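Local coordinates for protein phenol hydroxylase component phL (Pseudomonas stutzeri, PDB 3U52) that probably serves as a helical auxiliary subunit of phenol hydroxylase, a multicomponent bacterial enzyme that adds a hydroxyl group to phenol, at residues His19-Phe24 with Gln33-Ile39; Thr61-Ile65 with Asp209-Glu213. One frame throughout, in Å; residues are numbered along the deposited sequence.

Contact 1: His19-Phe24 with Gln33-Ile39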
# COMPACT_ATOMS: atom_id res chain seq x y z
N HIS D 19 -18.38 21.17 -4.45
CA HIS D 19 -17.71 22.29 -3.80
C HIS D 19 -16.29 22.53 -4.34
O HIS D 19 -15.86 23.69 -4.49
CB HIS D 19 -17.75 22.17 -2.27
CG HIS D 19 -17.18 20.91 -1.74
ND1 HIS D 19 -17.90 19.75 -1.60
CD2 HIS D 19 -15.93 20.63 -1.30
CE1 HIS D 19 -17.13 18.81 -1.10
NE2 HIS D 19 -15.92 19.32 -0.91
N ILE D 20 -15.60 21.44 -4.69
CA ILE D 20 -14.29 21.52 -5.37
C ILE D 20 -14.46 22.08 -6.81
O ILE D 20 -13.72 22.94 -7.22
CB ILE D 20 -13.48 20.16 -5.31
CG1 ILE D 20 -13.30 19.66 -3.88
CG2 ILE D 20 -12.09 20.24 -6.05
CD1 ILE D 20 -12.57 20.67 -2.94
N ALA D 21 -15.46 21.63 -7.53
CA ALA D 21 -15.63 22.02 -8.92
C ALA D 21 -16.05 23.48 -9.03
O ALA D 21 -15.63 24.17 -9.98
CB ALA D 21 -16.66 21.14 -9.58
N ARG D 22 -16.86 23.94 -8.08
CA ARG D 22 -17.18 25.38 -7.97
C ARG D 22 -15.96 26.26 -7.81
O ARG D 22 -15.87 27.32 -8.43
CB ARG D 22 -18.12 25.65 -6.80
CG ARG D 22 -19.51 25.74 -7.18
CD ARG D 22 -20.36 25.73 -5.93
NE ARG D 22 -21.11 24.51 -5.95
CZ ARG D 22 -21.29 23.65 -4.96
NH1 ARG D 22 -20.82 23.80 -3.72
NH2 ARG D 22 -22.00 22.62 -5.27
N ARG D 23 -15.02 25.84 -6.99
CA ARG D 23 -13.83 26.61 -6.68
C ARG D 23 -12.73 26.46 -7.75
O ARG D 23 -12.05 27.45 -8.09
CB ARG D 23 -13.30 26.16 -5.32
CG ARG D 23 -12.21 27.03 -4.76
CD ARG D 23 -11.94 26.69 -3.30
NE ARG D 23 -12.97 27.10 -2.33
CZ ARG D 23 -13.11 28.32 -1.81
NH1 ARG D 23 -12.33 29.32 -2.18
NH2 ARG D 23 -14.05 28.54 -0.90
N PHE D 24 -12.53 25.26 -8.29
CA PHE D 24 -11.41 25.06 -9.21
C PHE D 24 -11.72 24.57 -10.61
O PHE D 24 -10.78 24.37 -11.38
CB PHE D 24 -10.39 24.10 -8.62
CG PHE D 24 -9.92 24.49 -7.24
CD1 PHE D 24 -10.50 23.92 -6.11
CD2 PHE D 24 -8.85 25.39 -7.08
CE1 PHE D 24 -10.05 24.25 -4.85
CE2 PHE D 24 -8.39 25.72 -5.81
CZ PHE D 24 -9.00 25.16 -4.70
N GLN D 33 -6.48 19.55 -2.38
CA GLN D 33 -7.74 20.26 -2.65
C GLN D 33 -8.94 19.55 -2.04
O GLN D 33 -9.69 20.21 -1.31
CB GLN D 33 -7.99 20.55 -4.12
CG GLN D 33 -6.98 21.58 -4.70
CD GLN D 33 -7.02 21.67 -6.22
OE1 GLN D 33 -7.20 20.68 -6.89
NE2 GLN D 33 -6.78 22.85 -6.75
N GLU D 34 -9.13 18.26 -2.32
CA GLU D 34 -10.28 17.52 -1.78
C GLU D 34 -10.31 17.47 -0.24
O GLU D 34 -11.39 17.31 0.37
CB GLU D 34 -10.39 16.09 -2.39
CG GLU D 34 -10.64 16.21 -3.88
CD GLU D 34 -11.06 14.92 -4.61
OE1 GLU D 34 -10.70 13.82 -4.18
OE2 GLU D 34 -11.74 15.04 -5.67
N ALA D 35 -9.15 17.61 0.37
CA ALA D 35 -9.03 17.44 1.80
C ALA D 35 -9.21 18.73 2.55
O ALA D 35 -9.43 18.67 3.75
CB ALA D 35 -7.67 16.82 2.17
N SER D 36 -9.10 19.86 1.86
CA SER D 36 -8.83 21.11 2.52
C SER D 36 -9.81 22.27 2.30
O SER D 36 -9.68 23.31 2.97
CB SER D 36 -7.40 21.55 2.21
OG SER D 36 -6.48 20.54 2.59
N TYR D 37 -10.74 22.13 1.35
CA TYR D 37 -11.57 23.25 0.91
C TYR D 37 -13.03 22.95 1.13
O TYR D 37 -13.51 21.95 0.63
CB TYR D 37 -11.34 23.55 -0.59
CG TYR D 37 -10.00 24.20 -0.87
CD1 TYR D 37 -8.87 23.41 -1.15
CD2 TYR D 37 -9.85 25.59 -0.82
CE1 TYR D 37 -7.65 23.99 -1.38
CE2 TYR D 37 -8.62 26.19 -1.06
CZ TYR D 37 -7.54 25.38 -1.34
OH TYR D 37 -6.33 25.94 -1.57
N ASP D 38 -13.72 23.83 1.88
CA ASP D 38 -15.22 23.80 2.00
C ASP D 38 -15.78 22.53 2.62
O ASP D 38 -16.87 22.13 2.34
CB ASP D 38 -15.87 24.00 0.64
CG ASP D 38 -15.39 25.25 -0.04
OD1 ASP D 38 -15.37 26.29 0.65
OD2 ASP D 38 -14.97 25.19 -1.21
N ILE D 39 -15.00 21.90 3.48
CA ILE D 39 -15.39 20.64 4.04
C ILE D 39 -16.05 20.88 5.43
O ILE D 39 -16.79 20.04 5.94
CB ILE D 39 -14.10 19.83 4.05
CG1 ILE D 39 -14.28 18.53 3.31
CG2 ILE D 39 -13.37 19.83 5.34
CD1 ILE D 39 -13.85 18.71 1.92
O HOH W 1 -16.78 25.89 -3.04
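Phe24 turns its CZ edge to one face of Tyr37, over the middle of the ring, in a T-shaped stack with centroids 4.9 Å apart and planes at 82°. Gln33 arrives from the opposite direction over a face of Phe24. Its CG makes a CH-pi contact 4.3 Å from the Phe24 ring centroid, and the amide NE2 of Gln33 comes lower over the same face, 3.3 Å from Phe24 CD2. Arg23 CG covers the other face of Phe24. With that CG trans to the backbone N (chi1 -170°), the Arg23 chain crosses Tyr37 at about a right angle, CD 3.4 Å from Tyr37 CD2, then bends at chi3 toward Asp38. The guanidinium grips Asp38 side-on and nearly coplanar: Arg23 NE reaches Asp38 OD2 at 3.0 Å, almost straight at 171°, while Arg23 NH2 takes the syn lone pair of Asp38 OD1, also at 3.0 Å. Lys42 pairs with the same carboxylate and Asp69 with Arg23 NH1, so these charges are shared in a wider network. A water on the His19 carbonyl also donates to Asp38 OD2, at 2.7 Å. The His19 ring stands perpendicular to that carboxylate, its NE2 3.6 Å from Ile39 CD1. The whole is a compact helix-loop-helix unit, helix 18-24 folded against the end of helix 31-36 and the loop residues after it, in an N-terminal arm that meets the chain of another protein.

Contact 2: Thr61-Ile65 with Asp209-Glu213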
# COMPACT_ATOMS: atom_id res chain seq x y z
N THR D 61 -16.02 36.27 12.55
CA THR D 61 -15.87 37.48 13.34
C THR D 61 -15.12 37.29 14.65
O THR D 61 -14.95 38.27 15.37
CB THR D 61 -17.25 38.27 13.53
OG1 THR D 61 -18.18 37.52 14.35
CG2 THR D 61 -17.91 38.52 12.17
N ARG D 62 -14.63 36.08 14.94
CA ARG D 62 -13.71 35.86 16.10
C ARG D 62 -12.41 36.60 15.93
O ARG D 62 -11.67 36.79 16.89
CB ARG D 62 -13.42 34.38 16.42
CG ARG D 62 -14.57 33.69 17.08
CD ARG D 62 -14.26 32.30 17.76
NE ARG D 62 -15.40 32.06 18.62
CZ ARG D 62 -16.50 31.44 18.24
NH1 ARG D 62 -17.49 31.32 19.12
NH2 ARG D 62 -16.60 30.90 17.01
N THR D 63 -12.14 37.01 14.69
CA THR D 63 -11.05 37.94 14.40
C THR D 63 -11.58 39.24 13.79
O THR D 63 -12.59 39.24 13.12
CB THR D 63 -9.97 37.31 13.49
OG1 THR D 63 -8.88 38.22 13.35
CG2 THR D 63 -10.50 36.97 12.15
N ALA D 64 -10.89 40.34 14.06
CA ALA D 64 -11.22 41.65 13.47
C ALA D 64 -10.77 41.74 12.01
O ALA D 64 -11.30 42.55 11.23
CB ALA D 64 -10.65 42.80 14.31
N ILE D 65 -9.78 40.93 11.64
CA ILE D 65 -9.35 40.81 10.25
C ILE D 65 -10.52 40.38 9.39
O ILE D 65 -11.35 39.60 9.82
CB ILE D 65 -8.20 39.80 10.11
CG1 ILE D 65 -6.94 40.32 10.82
CG2 ILE D 65 -7.89 39.54 8.66
CD1 ILE D 65 -6.26 41.53 10.14
N ASP D 209 -7.61 37.22 22.79
CA ASP D 209 -8.89 36.73 22.23
C ASP D 209 -8.90 36.57 20.71
O ASP D 209 -9.53 35.65 20.18
CB ASP D 209 -10.04 37.72 22.55
CG ASP D 209 -10.50 37.68 24.02
OD1 ASP D 209 -10.51 36.58 24.64
OD2 ASP D 209 -10.86 38.77 24.54
N ASP D 210 -8.33 37.52 20.00
CA ASP D 210 -8.40 37.59 18.53
C ASP D 210 -7.43 36.56 17.97
O ASP D 210 -6.21 36.67 18.22
CB ASP D 210 -8.00 38.99 18.04
CG ASP D 210 -8.25 39.19 16.56
OD1 ASP D 210 -7.77 38.36 15.75
OD2 ASP D 210 -8.96 40.16 16.17
N TRP D 211 -7.93 35.60 17.20
CA TRP D 211 -7.03 34.50 16.82
C TRP D 211 -5.98 34.95 15.80
O TRP D 211 -4.83 34.45 15.79
CB TRP D 211 -7.80 33.26 16.37
CG TRP D 211 -8.59 33.37 15.08
CD1 TRP D 211 -9.93 33.59 14.97
CD2 TRP D 211 -8.09 33.24 13.73
NE1 TRP D 211 -10.30 33.62 13.64
CE2 TRP D 211 -9.20 33.41 12.86
CE3 TRP D 211 -6.83 33.00 13.18
CZ2 TRP D 211 -9.10 33.29 11.45
CZ3 TRP D 211 -6.72 32.90 11.76
CH2 TRP D 211 -7.85 33.08 10.93
N PHE D 212 -6.34 35.86 14.91
CA PHE D 212 -5.31 36.34 13.99
C PHE D 212 -4.24 37.18 14.67
O PHE D 212 -3.05 37.01 14.40
CB PHE D 212 -5.85 37.03 12.73
CG PHE D 212 -4.86 36.96 11.60
CD1 PHE D 212 -4.93 35.91 10.68
CD2 PHE D 212 -3.79 37.89 11.50
CE1 PHE D 212 -3.98 35.80 9.63
CE2 PHE D 212 -2.83 37.79 10.47
CZ PHE D 212 -2.94 36.75 9.51
N GLU D 213 -4.66 38.04 15.61
CA GLU D 213 -3.69 38.73 16.48
C GLU D 213 -2.76 37.67 17.09
O GLU D 213 -1.55 37.80 17.05
CB GLU D 213 -4.39 39.54 17.59
CG GLU D 213 -3.41 40.39 18.41
CD GLU D 213 -4.05 41.11 19.59
OE1 GLU D 213 -3.27 41.70 20.39
OE2 GLU D 213 -5.30 41.12 19.72
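Thr63 sits against Asp210, Trp211 and Phe212, and its short side chain divides between them, carbon atoms on the indole and oxygen on the carboxylate. Thr63 CB lies over one face of the indole, 4.0 Å from the centroid of the five-membered ring of Trp211 and 22° off its normal, a CH-pi contact. The methyl CG2 of Thr63 continues over the indole toward its six-membered ring, passing Trp211 NE1 at 3.7 Å. Thr63 OG1, placed opposite the backbone N by a chi1 of -174°, is swung to the carboxylate and donates to Asp210 OD1 at 2.6 Å. Thr63 OG1 also receives a weak bond from Ile65 N at 3.3 Å, so it is used both ways. Asp210 is the N-cap of helix 211-240: its OD1 also accepts from Glu213 N, 3.1 Å away and well above the carboxylate plane. One oxygen thus takes two donors, one from the loop and one from the first turn of the helix. Asp210 OD2 binds the loop backbone instead, accepting from Ala64 N at 2.9 Å with an angle of 167°, from the syn side. The carboxylate thereby ties the incoming loop to the start of a long helix of the bundle. At the edge of the indole, Arg62 CB approaches Trp211 CD1 to 3.9 Å, while its guanidinium turns off to Asp52 and to the carbonyl of Thr56. Beyond Thr63, Ile65 lays CG1 against CB and the ring of Phe212, whose side chain also touches Met267, Met268 and Val271 of helix 251-274.

How the contacts relate
Contacts 1 and 2 share no helix and follow one another along the chain, with centres 24 Å apart and nearest atoms about 13 Å apart. Contact 1 is the more peripheral, its centre about 26 Å from that of the chain, against about 18 Å for contact 2; yet more of its touching residues are buried, consistent with the chain of another protein packing there. It joins neighbours in sequence through a salt bridge and a T-shaped aromatic pair. Contact 2 instead brings together segments 144 residues apart, a loop and a helix start, by neutral donors meeting one carboxylate, with an apolar side facing the bundle and a more exposed side at Ala64 and Asp209.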